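Side-chain contacts in Dye-decolorizing peroxidase (Irpex lacteus, PDB 7D8M), which binds heme b and, as in other members of its family, probably uses peroxide to oxidise dyes and related substrates: residues S40-Y45 with L70-A75; T36-V41 with G78-T83; S298-D303 with H312-N317; R319-Q324 with P384-S389. All blocks are in the same frame, centred on the assembly; numbering follows the deposited sequence.

Interaction 1: S40-Y45 with L70-A75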
# COMPACT_ATOMS: atom_id res chain seq x y z
N SER A 40 18.81 -16.84 18.10
CA SER A 40 20.25 -17.00 17.90
C SER A 40 20.67 -16.61 16.49
O SER A 40 21.66 -15.87 16.31
CB SER A 40 20.67 -18.44 18.21
OG SER A 40 20.33 -18.77 19.54
N VAL A 41 19.95 -17.11 15.48
CA VAL A 41 20.21 -16.71 14.10
C VAL A 41 20.09 -15.21 13.95
O VAL A 41 20.94 -14.55 13.34
CB VAL A 41 19.26 -17.44 13.14
CG1 VAL A 41 19.37 -16.84 11.73
CG2 VAL A 41 19.53 -18.94 13.12
N LEU A 42 19.00 -14.65 14.49
CA LEU A 42 18.74 -13.22 14.36
C LEU A 42 19.91 -12.40 14.89
O LEU A 42 20.25 -11.36 14.31
CB LEU A 42 17.47 -12.86 15.12
CG LEU A 42 16.14 -12.85 14.41
CD1 LEU A 42 15.13 -12.23 15.35
CD2 LEU A 42 16.24 -12.06 13.11
N LYS A 43 20.52 -12.85 15.99
CA LYS A 43 21.54 -12.05 16.66
C LYS A 43 22.67 -11.68 15.71
O LYS A 43 23.19 -10.56 15.75
CB LYS A 43 22.08 -12.80 17.89
N THR A 44 23.06 -12.59 14.82
CA THR A 44 24.10 -12.29 13.85
C THR A 44 23.56 -11.94 12.47
O THR A 44 24.16 -11.13 11.77
CB THR A 44 25.07 -13.47 13.72
OG1 THR A 44 24.32 -14.68 13.66
CG2 THR A 44 26.04 -13.52 14.93
N TYR A 45 22.44 -12.55 12.06
CA TYR A 45 21.87 -12.22 10.76
C TYR A 45 21.48 -10.75 10.67
O TYR A 45 21.86 -10.05 9.73
CB TYR A 45 20.66 -13.10 10.46
CG TYR A 45 20.20 -12.94 9.02
CD1 TYR A 45 20.81 -13.66 8.00
CD2 TYR A 45 19.18 -12.05 8.68
CE1 TYR A 45 20.42 -13.51 6.69
CE2 TYR A 45 18.78 -11.90 7.36
CZ TYR A 45 19.40 -12.63 6.37
OH TYR A 45 19.02 -12.49 5.06
N LEU A 70 12.57 -6.97 7.86
CA LEU A 70 11.96 -7.98 8.72
C LEU A 70 10.89 -7.33 9.57
O LEU A 70 11.10 -6.24 10.11
CB LEU A 70 13.03 -8.64 9.61
CG LEU A 70 12.55 -9.58 10.71
CD1 LEU A 70 11.83 -10.76 10.12
CD2 LEU A 70 13.72 -10.06 11.56
N ALA A 71 9.75 -8.00 9.70
CA ALA A 71 8.64 -7.50 10.50
C ALA A 71 7.93 -8.66 11.17
O ALA A 71 7.86 -9.76 10.63
CB ALA A 71 7.65 -6.69 9.65
N PHE A 72 7.38 -8.40 12.36
CA PHE A 72 6.75 -9.43 13.17
C PHE A 72 5.27 -9.13 13.39
O PHE A 72 4.89 -7.98 13.63
CB PHE A 72 7.44 -9.56 14.54
CG PHE A 72 8.86 -10.04 14.46
CD1 PHE A 72 9.13 -11.37 14.17
CD2 PHE A 72 9.91 -9.18 14.67
CE1 PHE A 72 10.45 -11.83 14.10
CE2 PHE A 72 11.22 -9.62 14.60
CZ PHE A 72 11.49 -10.95 14.31
N SER A 73 4.46 -10.18 13.33
CA SER A 73 3.06 -10.12 13.71
C SER A 73 2.91 -10.20 15.23
O SER A 73 3.83 -10.59 15.95
CB SER A 73 2.28 -11.25 13.05
OG SER A 73 2.55 -12.51 13.66
N HIS A 74 1.72 -9.83 15.70
CA HIS A 74 1.39 -9.99 17.12
C HIS A 74 1.62 -11.42 17.58
O HIS A 74 2.13 -11.65 18.68
CB HIS A 74 -0.07 -9.57 17.37
CG HIS A 74 -0.57 -9.91 18.74
ND1 HIS A 74 -0.48 -9.03 19.80
CD2 HIS A 74 -1.20 -11.01 19.21
CE1 HIS A 74 -1.02 -9.59 20.87
NE2 HIS A 74 -1.46 -10.79 20.54
N ALA A 75 1.24 -12.40 16.76
CA ALA A 75 1.53 -13.79 17.09
C ALA A 75 3.03 -14.03 17.20
O ALA A 75 3.49 -14.79 18.06
CB ALA A 75 0.90 -14.71 16.05
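L42 is the one residue of helix segment S40-Y45 that reaches the strand residues L70 and F72, a compact example of how a helix seals one face of a sheet in an alpha+beta fold. The helix is the first crossover of a ferredoxin-like unit: strand 24-32 leads into helix 35-49, and the chain returns as strand 67-72 at the margin of a four-stranded antiparallel sheet. Along the segment, S40 and V41 look to other neighbours, S40 resting on L451 and V41 on F143 of helix 129-143. L42 then turns inward, and its two methyls divide the work. CD2 of L42 meets CD2 of L70 at 3.6 Å, methyl against methyl, the two side chains crossing at a slant. The L70 branch stands up to this meeting because its CG lies anti to the backbone N (chi1 171°), beside the carbonyl carbon. One turn further, Y45 N donates to V41 O at 2.8 Å, while the Y45 ring leaves for F122 and for Y135, D138 and L139, joining helix 35-49 to helix 129-143. On the strand side, A71 shares a backbone bond with V121 of the same sheet, and F72 shares one with F437 of the other large sheet, so this strand sits where the two sheets join. F72 also stacks its ring on F448. Its far end faces the helix: CD1 of L42 lies near the ring plane, at the edge, 4.0 Å from CZ of F72.

Interaction 2: T36-V41 with G78-T83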
# COMPACT_ATOMS: atom_id res chain seq x y z
N THR A 36 14.35 -20.01 20.83
CA THR A 36 15.76 -19.88 21.19
C THR A 36 16.65 -19.96 19.95
O THR A 36 17.56 -19.14 19.77
CB THR A 36 16.16 -20.95 22.21
OG1 THR A 36 15.36 -20.81 23.40
CG2 THR A 36 17.62 -20.80 22.58
N ALA A 37 16.41 -20.96 19.09
CA ALA A 37 17.21 -21.09 17.88
C ALA A 37 16.93 -19.95 16.89
O ALA A 37 17.83 -19.52 16.16
CB ALA A 37 16.94 -22.44 17.22
N PHE A 38 15.69 -19.45 16.87
CA PHE A 38 15.37 -18.34 15.98
C PHE A 38 16.11 -17.08 16.40
O PHE A 38 16.78 -16.44 15.58
CB PHE A 38 13.86 -18.12 15.95
CG PHE A 38 13.40 -17.16 14.89
CD1 PHE A 38 13.38 -15.79 15.14
CD2 PHE A 38 12.98 -17.62 13.66
CE1 PHE A 38 12.94 -14.91 14.17
CE2 PHE A 38 12.56 -16.74 12.68
CZ PHE A 38 12.54 -15.39 12.93
N LYS A 39 16.02 -16.71 17.68
CA LYS A 39 16.74 -15.53 18.17
C LYS A 39 18.24 -15.64 17.91
O LYS A 39 18.89 -14.66 17.54
CB LYS A 39 16.46 -15.34 19.66
CG LYS A 39 14.99 -15.13 20.01
CD LYS A 39 14.77 -15.01 21.52
CE LYS A 39 13.51 -14.20 21.84
NZ LYS A 39 13.48 -13.72 23.25
N SER A 40 18.81 -16.84 18.10
CA SER A 40 20.25 -17.00 17.90
C SER A 40 20.67 -16.61 16.49
O SER A 40 21.66 -15.87 16.31
CB SER A 40 20.67 -18.44 18.21
OG SER A 40 20.33 -18.77 19.54
N VAL A 41 19.95 -17.11 15.48
CA VAL A 41 20.21 -16.71 14.10
C VAL A 41 20.09 -15.21 13.95
O VAL A 41 20.94 -14.55 13.34
CB VAL A 41 19.26 -17.44 13.14
CG1 VAL A 41 19.37 -16.84 11.73
CG2 VAL A 41 19.53 -18.94 13.12
N GLY A 78 4.39 -13.03 20.59
CA GLY A 78 4.18 -14.09 21.57
C GLY A 78 5.20 -15.20 21.44
O GLY A 78 5.81 -15.63 22.42
N ALA A 79 5.42 -15.68 20.21
CA ALA A 79 6.36 -16.77 20.00
C ALA A 79 7.78 -16.39 20.37
O ALA A 79 8.61 -17.27 20.63
CB ALA A 79 6.31 -17.24 18.54
N LEU A 80 8.10 -15.09 20.40
CA LEU A 80 9.42 -14.63 20.81
C LEU A 80 9.44 -14.13 22.26
O LEU A 80 10.45 -13.58 22.69
CB LEU A 80 9.90 -13.53 19.88
CG LEU A 80 10.23 -14.02 18.47
CD1 LEU A 80 10.49 -12.84 17.56
CD2 LEU A 80 11.42 -14.96 18.52
N ASN A 81 8.33 -14.32 22.99
CA ASN A 81 8.17 -13.84 24.36
C ASN A 81 8.47 -12.35 24.49
O ASN A 81 9.19 -11.90 25.38
CB ASN A 81 9.03 -14.65 25.33
CG ASN A 81 8.50 -14.58 26.74
OD1 ASN A 81 8.97 -13.79 27.56
ND2 ASN A 81 7.49 -15.39 27.03
N VAL A 82 7.88 -11.57 23.58
CA VAL A 82 7.96 -10.12 23.61
C VAL A 82 6.55 -9.60 23.87
O VAL A 82 5.60 -10.03 23.20
CB VAL A 82 8.53 -9.56 22.29
CG1 VAL A 82 8.42 -8.04 22.25
CG2 VAL A 82 9.99 -10.01 22.11
N THR A 83 6.41 -8.71 24.85
CA THR A 83 5.10 -8.20 25.21
C THR A 83 4.61 -7.23 24.14
O THR A 83 5.36 -6.35 23.70
CB THR A 83 5.13 -7.53 26.58
OG1 THR A 83 5.69 -8.43 27.55
CG2 THR A 83 3.73 -7.16 27.01
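K39 and L80 make the polar part of this contact, in which one side chain of helix 35-49 grips the turn that follows helix 74-79. The ammonium nitrogen NZ of K39 donates to the backbone O of L80 at 3.1 Å. It approaches 26° out of the carbonyl plane, with a C=O...N angle of 148°. NZ also bonds to A450 O, so a single charge ties two backbone carbonyls from different parts of the chain to the helix. With a leucine in place of K39, both carbonyls would probably lose this shared donor and the turn would be held to the helix by packing alone. The apolar part uses the same two side chains and F38. K39 is extended beyond CG and slides past L80 in the opposite direction, its CG 3.9 Å from CD2 of L80. L80 CD2 also approaches the F38 ring obliquely, 4.0 Å from F38 CD1, and F38 continues the core by stacking on F143. Backbone bonding fixes the turn itself: N81, at positive phi, is the C-prime residue of a Schellman motif, its N bonded to G78 O at 2.9 Å. Within the helix, S40 OG and S40 N reach T36 O from opposite faces of its plane. Because L80 O follows closely on a helix C-terminus, where carbonyls gather partial negative charge, a lysine there is likely to be electrostatically favoured, while its methylenes serve the hydrophobic seam.

Interaction 3: S298-D303 with H312-N317. With HEM (protoporphyrin IX containing Fe), chain B.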
# COMPACT_ATOMS: atom_id res chain seq x y z
N SER A 298 -14.69 27.24 -8.63
CA SER A 298 -15.21 25.90 -8.46
C SER A 298 -15.56 25.68 -7.00
O SER A 298 -14.76 25.99 -6.11
CB SER A 298 -14.18 24.87 -8.95
OG SER A 298 -14.54 23.57 -8.54
N ASP A 299 -16.75 25.13 -6.75
CA ASP A 299 -17.22 24.85 -5.40
C ASP A 299 -16.76 23.45 -5.01
O ASP A 299 -17.24 22.46 -5.56
CB ASP A 299 -18.74 24.97 -5.33
CG ASP A 299 -19.27 24.88 -3.90
OD1 ASP A 299 -18.49 24.53 -2.99
OD2 ASP A 299 -20.47 25.16 -3.70
N LEU A 300 -15.84 23.37 -4.03
CA LEU A 300 -15.36 22.09 -3.52
C LEU A 300 -16.49 21.21 -3.03
O LEU A 300 -16.36 19.98 -3.02
CB LEU A 300 -14.36 22.30 -2.38
CG LEU A 300 -12.91 22.58 -2.73
CD1 LEU A 300 -12.12 22.87 -1.47
CD2 LEU A 300 -12.34 21.39 -3.47
N ALA A 301 -17.59 21.81 -2.59
CA ALA A 301 -18.71 21.04 -2.06
C ALA A 301 -19.51 20.33 -3.14
O ALA A 301 -20.23 19.37 -2.82
CB ALA A 301 -19.65 21.93 -1.25
N THR A 302 -19.45 20.78 -4.41
CA THR A 302 -20.31 20.21 -5.45
C THR A 302 -19.62 19.82 -6.75
O THR A 302 -20.15 18.96 -7.46
CB THR A 302 -21.47 21.17 -5.81
OG1 THR A 302 -20.93 22.38 -6.37
CG2 THR A 302 -22.32 21.51 -4.59
N ASP A 303 -18.47 20.39 -7.08
CA ASP A 303 -17.91 20.26 -8.43
C ASP A 303 -17.14 18.95 -8.59
O ASP A 303 -16.02 18.82 -8.10
CB ASP A 303 -17.00 21.45 -8.73
CG ASP A 303 -16.54 21.47 -10.18
OD1 ASP A 303 -17.15 20.78 -11.03
OD2 ASP A 303 -15.56 22.19 -10.47
N HIS A 312 -10.54 6.97 -6.64
CA HIS A 312 -9.71 6.21 -5.71
C HIS A 312 -8.78 7.12 -4.91
O HIS A 312 -8.80 7.10 -3.68
CB HIS A 312 -8.92 5.17 -6.48
CG HIS A 312 -8.01 4.36 -5.61
ND1 HIS A 312 -8.42 3.83 -4.41
CD2 HIS A 312 -6.71 4.01 -5.76
CE1 HIS A 312 -7.42 3.17 -3.85
NE2 HIS A 312 -6.38 3.26 -4.65
N ILE A 313 -7.96 7.92 -5.61
CA ILE A 313 -6.96 8.72 -4.90
C ILE A 313 -7.62 9.82 -4.07
O ILE A 313 -7.06 10.26 -3.06
CB ILE A 313 -5.92 9.32 -5.86
CG1 ILE A 313 -6.52 10.38 -6.78
CG2 ILE A 313 -5.21 8.21 -6.65
CD1 ILE A 313 -5.48 11.23 -7.48
N ARG A 314 -8.82 10.27 -4.46
CA ARG A 314 -9.51 11.29 -3.69
C ARG A 314 -10.23 10.69 -2.48
O ARG A 314 -10.45 11.39 -1.48
CB ARG A 314 -10.48 12.06 -4.60
CG ARG A 314 -11.09 13.32 -3.96
CD ARG A 314 -11.96 14.15 -4.94
NE ARG A 314 -12.38 15.42 -4.34
CZ ARG A 314 -12.73 16.50 -5.03
NH1 ARG A 314 -12.74 16.49 -6.36
NH2 ARG A 314 -13.09 17.61 -4.39
N LYS A 315 -10.61 9.41 -2.54
CA LYS A 315 -11.13 8.72 -1.37
C LYS A 315 -10.02 8.46 -0.34
O LYS A 315 -10.21 8.70 0.86
CB LYS A 315 -11.79 7.40 -1.79
CG LYS A 315 -13.23 7.53 -2.29
CD LYS A 315 -14.22 7.52 -1.12
CE LYS A 315 -15.45 6.66 -1.42
NZ LYS A 315 -16.43 6.70 -0.29
N THR A 316 -8.87 7.98 -0.79
CA THR A 316 -7.82 7.55 0.14
C THR A 316 -6.91 8.69 0.59
O THR A 316 -6.19 8.53 1.59
CB THR A 316 -6.94 6.47 -0.48
OG1 THR A 316 -6.34 6.98 -1.68
CG2 THR A 316 -7.77 5.24 -0.80
N ASN A 317 -6.91 9.81 -0.12
CA ASN A 317 -6.23 11.03 0.32
C ASN A 317 -7.12 12.19 -0.06
O ASN A 317 -6.97 12.80 -1.13
CB ASN A 317 -4.84 11.16 -0.31
CG ASN A 317 -4.12 12.45 0.10
OD1 ASN A 317 -4.64 13.23 0.90
ND2 ASN A 317 -2.93 12.68 -0.46
CHA HEM B . -2.92 5.72 -5.13
CHB HEM B . -3.87 1.66 -7.60
CHC HEM B . -4.91 -0.60 -3.43
CHD HEM B . -4.43 3.59 -1.03
C1A HEM B . -3.06 4.83 -6.16
C2A HEM B . -2.75 5.07 -7.56
C3A HEM B . -3.01 3.94 -8.24
C4A HEM B . -3.48 2.95 -7.30
CMA HEM B . -2.84 3.68 -9.75
CAA HEM B . -2.21 6.41 -8.12
CBA HEM B . -0.68 6.43 -8.07
CGA HEM B . -0.18 7.25 -6.89
O1A HEM B . -0.81 8.28 -6.55
O2A HEM B . 0.88 6.88 -6.31
C1B HEM B . -4.20 0.70 -6.68
C2B HEM B . -4.43 -0.69 -6.98
C3B HEM B . -4.73 -1.32 -5.83
C4B HEM B . -4.67 -0.34 -4.76
CMB HEM B . -4.37 -1.28 -8.43
CAB HEM B . -5.04 -2.81 -5.56
CBB HEM B . -4.71 -3.79 -6.40
C1C HEM B . -4.94 0.34 -2.41
C2C HEM B . -5.36 0.13 -1.04
C3C HEM B . -5.22 1.29 -0.37
C4C HEM B . -4.73 2.28 -1.31
CMC HEM B . -5.84 -1.25 -0.50
CAC HEM B . -5.54 1.63 1.11
CBC HEM B . -6.43 0.94 1.85
C1D HEM B . -3.87 4.49 -1.90
C2D HEM B . -3.29 5.79 -1.57
C3D HEM B . -2.88 6.37 -2.70
C4D HEM B . -3.18 5.47 -3.80
CMD HEM B . -3.17 6.41 -0.17
CAD HEM B . -2.22 7.76 -2.81
CBD HEM B . -3.32 8.81 -2.97
CGD HEM B . -2.76 10.21 -2.98
O1D HEM B . -3.26 11.04 -3.79
O2D HEM B . -1.82 10.51 -2.20
NA HEM B . -3.51 3.53 -6.04
NB HEM B . -4.35 0.89 -5.31
NC HEM B . -4.58 1.66 -2.54
ND HEM B . -3.76 4.32 -3.27
FE HEM B . -4.22 2.62 -4.31
O HOH W 1 -14.05 19.43 -6.24
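R314 has CG anti to its backbone N (chi1 -170°) and stays extended as far as NE, a shape that carries the guanidinium out from its helix to L300, whose CD2 comes within 4.0 Å of NH2. A water in the guanidinium plane, at its edge, completes the bridge: it accepts from R314 NH2 at 2.8 Å and donates to D303 O at 2.8 Å. The same NH2 forms a salt bridge with D320, and Y293 adds a cation-pi contact. On the loop side, an Asx turn at D299, whose OD1 accepts from A301 N, and the S298 OG bond to D303 OD2 shape the backbone that receives the arginine. Helix 312-316 is the proximal heme helix of the DyP fold: H312 NE2 binds the iron at 2.3 Å, and its ND1 bonds to D399. T316 sets its OG1 between backbone N and carbonyl carbon, and T316 OG1 lies over the porphyrin, 3.3 Å from HEM C2D. T316 OG1 also bonds to H312 O at 3.2 Å. A glycine instead of T316 would probably leave that carbonyl with one donor fewer and open a gap beside the porphyrin. N317 ND2 meets propionate oxygen O2D at 3.0 Å, nearly straight at 172°.

Interaction 4: R319-Q324 with P384-S389. With HEM (protoporphyrin IX containing Fe), chain B.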
# COMPACT_ATOMS: atom_id res chain seq x y z
N ARG A 319 -7.44 15.35 -0.14
CA ARG A 319 -6.61 16.54 0.03
C ARG A 319 -7.45 17.78 0.31
O ARG A 319 -7.01 18.67 1.05
CB ARG A 319 -5.75 16.77 -1.21
CG ARG A 319 -4.89 15.59 -1.63
CD ARG A 319 -4.27 15.81 -3.00
NE ARG A 319 -3.51 14.63 -3.41
CZ ARG A 319 -2.44 14.66 -4.20
NH1 ARG A 319 -1.99 15.82 -4.67
NH2 ARG A 319 -1.82 13.53 -4.51
N ASP A 320 -8.65 17.86 -0.26
CA ASP A 320 -9.45 19.08 -0.12
C ASP A 320 -10.04 19.19 1.28
O ASP A 320 -10.08 20.29 1.85
CB ASP A 320 -10.54 19.13 -1.19
CG ASP A 320 -11.47 17.93 -1.15
OD1 ASP A 320 -11.03 16.83 -0.72
OD2 ASP A 320 -12.64 18.08 -1.55
N LEU A 321 -10.48 18.07 1.86
CA LEU A 321 -10.98 18.10 3.22
C LEU A 321 -9.89 18.52 4.20
O LEU A 321 -10.11 19.38 5.06
CB LEU A 321 -11.55 16.74 3.61
CG LEU A 321 -12.66 16.09 2.78
CD1 LEU A 321 -13.37 15.08 3.65
CD2 LEU A 321 -13.66 17.11 2.20
N GLU A 322 -8.70 17.92 4.07
CA GLU A 322 -7.58 18.28 4.93
C GLU A 322 -7.16 19.73 4.69
O GLU A 322 -6.90 20.47 5.65
CB GLU A 322 -6.39 17.34 4.69
CG GLU A 322 -5.18 17.56 5.63
CD GLU A 322 -4.02 16.61 5.37
OE1 GLU A 322 -4.20 15.58 4.68
OE2 GLU A 322 -2.91 16.88 5.87
N GLY A 323 -7.12 20.14 3.42
CA GLY A 323 -6.69 21.48 3.10
C GLY A 323 -7.63 22.54 3.63
O GLY A 323 -7.22 23.67 3.89
N GLN A 324 -8.91 22.18 3.79
CA GLN A 324 -9.89 23.03 4.46
C GLN A 324 -9.75 23.01 5.97
O GLN A 324 -10.51 23.70 6.66
CB GLN A 324 -11.31 22.60 4.08
CG GLN A 324 -11.78 23.07 2.71
CD GLN A 324 -13.08 22.41 2.31
OE1 GLN A 324 -13.09 21.24 1.90
NE2 GLN A 324 -14.18 23.14 2.43
N PRO A 384 -20.04 4.62 1.99
CA PRO A 384 -20.81 5.28 0.92
C PRO A 384 -21.19 6.73 1.22
O PRO A 384 -21.71 7.40 0.32
CB PRO A 384 -22.06 4.40 0.77
CG PRO A 384 -22.22 3.76 2.10
CD PRO A 384 -20.83 3.58 2.67
N ARG A 385 -20.95 7.23 2.43
CA ARG A 385 -21.20 8.63 2.72
C ARG A 385 -19.92 9.43 2.90
O ARG A 385 -19.96 10.56 3.41
CB ARG A 385 -22.12 8.77 3.95
CG ARG A 385 -21.61 8.14 5.24
CD ARG A 385 -20.96 9.18 6.19
NE ARG A 385 -20.12 8.55 7.21
CZ ARG A 385 -19.00 9.09 7.69
NH1 ARG A 385 -18.58 10.28 7.26
NH2 ARG A 385 -18.31 8.44 8.61
N PHE A 386 -18.77 8.87 2.50
CA PHE A 386 -17.53 9.63 2.47
C PHE A 386 -17.16 9.98 1.04
O PHE A 386 -17.21 9.11 0.15
CB PHE A 386 -16.35 8.87 3.11
CG PHE A 386 -15.13 9.72 3.25
CD1 PHE A 386 -14.99 10.59 4.33
CD2 PHE A 386 -14.15 9.71 2.27
CE1 PHE A 386 -13.88 11.42 4.45
CE2 PHE A 386 -13.03 10.53 2.37
CZ PHE A 386 -12.90 11.39 3.47
N PRO A 387 -16.72 11.22 0.77
CA PRO A 387 -16.44 12.30 1.72
C PRO A 387 -17.66 13.05 2.25
O PRO A 387 -18.64 13.28 1.53
CB PRO A 387 -15.56 13.26 0.91
CG PRO A 387 -16.08 13.11 -0.50
CD PRO A 387 -16.39 11.62 -0.62
N PHE A 388 -17.60 13.39 3.53
CA PHE A 388 -18.52 14.35 4.11
C PHE A 388 -18.14 15.76 3.67
O PHE A 388 -17.07 15.99 3.08
CB PHE A 388 -18.53 14.24 5.64
CG PHE A 388 -17.23 14.64 6.29
CD1 PHE A 388 -17.04 15.95 6.71
CD2 PHE A 388 -16.21 13.72 6.45
CE1 PHE A 388 -15.85 16.33 7.30
CE2 PHE A 388 -15.01 14.10 7.04
CZ PHE A 388 -14.83 15.40 7.47
N SER A 389 -19.03 16.71 3.97
CA SER A 389 -18.96 18.15 3.69
C SER A 389 -19.41 18.50 2.28
O SER A 389 -19.31 19.68 1.89
CB SER A 389 -17.57 18.77 3.91
OG SER A 389 -16.66 18.36 2.90
CHA HEM B . -2.92 5.72 -5.13
CHB HEM B . -3.87 1.66 -7.60
CHC HEM B . -4.91 -0.60 -3.43
CHD HEM B . -4.43 3.59 -1.03
C1A HEM B . -3.06 4.83 -6.16
C2A HEM B . -2.75 5.07 -7.56
C3A HEM B . -3.01 3.94 -8.24
C4A HEM B . -3.48 2.95 -7.30
CMA HEM B . -2.84 3.68 -9.75
CAA HEM B . -2.21 6.41 -8.12
CBA HEM B . -0.68 6.43 -8.07
CGA HEM B . -0.18 7.25 -6.89
O1A HEM B . -0.81 8.28 -6.55
O2A HEM B . 0.88 6.88 -6.31
C1B HEM B . -4.20 0.70 -6.68
C2B HEM B . -4.43 -0.69 -6.98
C3B HEM B . -4.73 -1.32 -5.83
C4B HEM B . -4.67 -0.34 -4.76
CMB HEM B . -4.37 -1.28 -8.43
CAB HEM B . -5.04 -2.81 -5.56
CBB HEM B . -4.71 -3.79 -6.40
C1C HEM B . -4.94 0.34 -2.41
C2C HEM B . -5.36 0.13 -1.04
C3C HEM B . -5.22 1.29 -0.37
C4C HEM B . -4.73 2.28 -1.31
CMC HEM B . -5.84 -1.25 -0.50
CAC HEM B . -5.54 1.63 1.11
CBC HEM B . -6.43 0.94 1.85
C1D HEM B . -3.87 4.49 -1.90
C2D HEM B . -3.29 5.79 -1.57
C3D HEM B . -2.88 6.37 -2.70
C4D HEM B . -3.18 5.47 -3.80
CMD HEM B . -3.17 6.41 -0.17
CAD HEM B . -2.22 7.76 -2.81
CBD HEM B . -3.32 8.81 -2.97
CGD HEM B . -2.76 10.21 -2.98
O1D HEM B . -3.26 11.04 -3.79
O2D HEM B . -1.82 10.51 -2.20
NA HEM B . -3.51 3.53 -6.04
NB HEM B . -4.35 0.89 -5.31
NC HEM B . -4.58 1.66 -2.54
ND HEM B . -3.76 4.32 -3.27
FE HEM B . -4.22 2.62 -4.31
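The F388 ring takes CD1 of L321 over one face, a CH-pi contact in which the methyl lies 4.2 Å from the ring centroid and 22° off its normal. The F386 ring is covered on one face by its own neighbour: CB of P387 sits above the centre, an aromatic-proline pairing across a cis peptide bond. L321 CD1 also approaches F386, obliquely, 3.7 Å from CZ, and touches P387 CB at 4.0 Å. One methyl thus serves three residues of a loop that has no regular secondary structure. The other branch, CD2, lies 3.7 Å from the backbone O of F388, beside S389 at the outer margin. L321 comes to this place with CG anti to its carbonyl carbon (chi1 -57°), pointing from helix 319-323 toward F386, P387 and F388. F386 is anchored further by stacking on W380. The third flat group, the R319 guanidinium, turns an edge to the cofactor: heme propionate O1D lies near its plane and accepts from NH2 at 3.0 Å with an N-H...O angle of 164°. N289 and F291 O take further guanidinium hydrogens, and F291 gives a cation-pi contact, holding the group in its orientation. The chemistry thus splits along one short helix: hydrophobic contact through L321 fastens it to the loop, while R319 probably balances the negative charge of the propionate.

Overall arrangement
The four contacts form two pairs on opposite sides of the chain's centre, interactions 1 and 3 having centres about 42 Å apart. Interactions 1 and 2 both draw on helix 35-49 and merge where F72 packs against F38 and L80: interaction 1 is wholly apolar and buried against the sheet, whereas interaction 2, nearer the helix start, adds a lysine on a partly exposed flank. Interactions 3 and 4 use successive helices and both touch the heme, their centres about 7 Å apart. Interaction 3 is only partly buried and is bridged by a water and a leucine methyl at the guanidinium; interaction 4 is mainly buried hydrocarbon. The R314-D320 salt bridge and a probable K315 NZ to F386 O hydrogen bond join them.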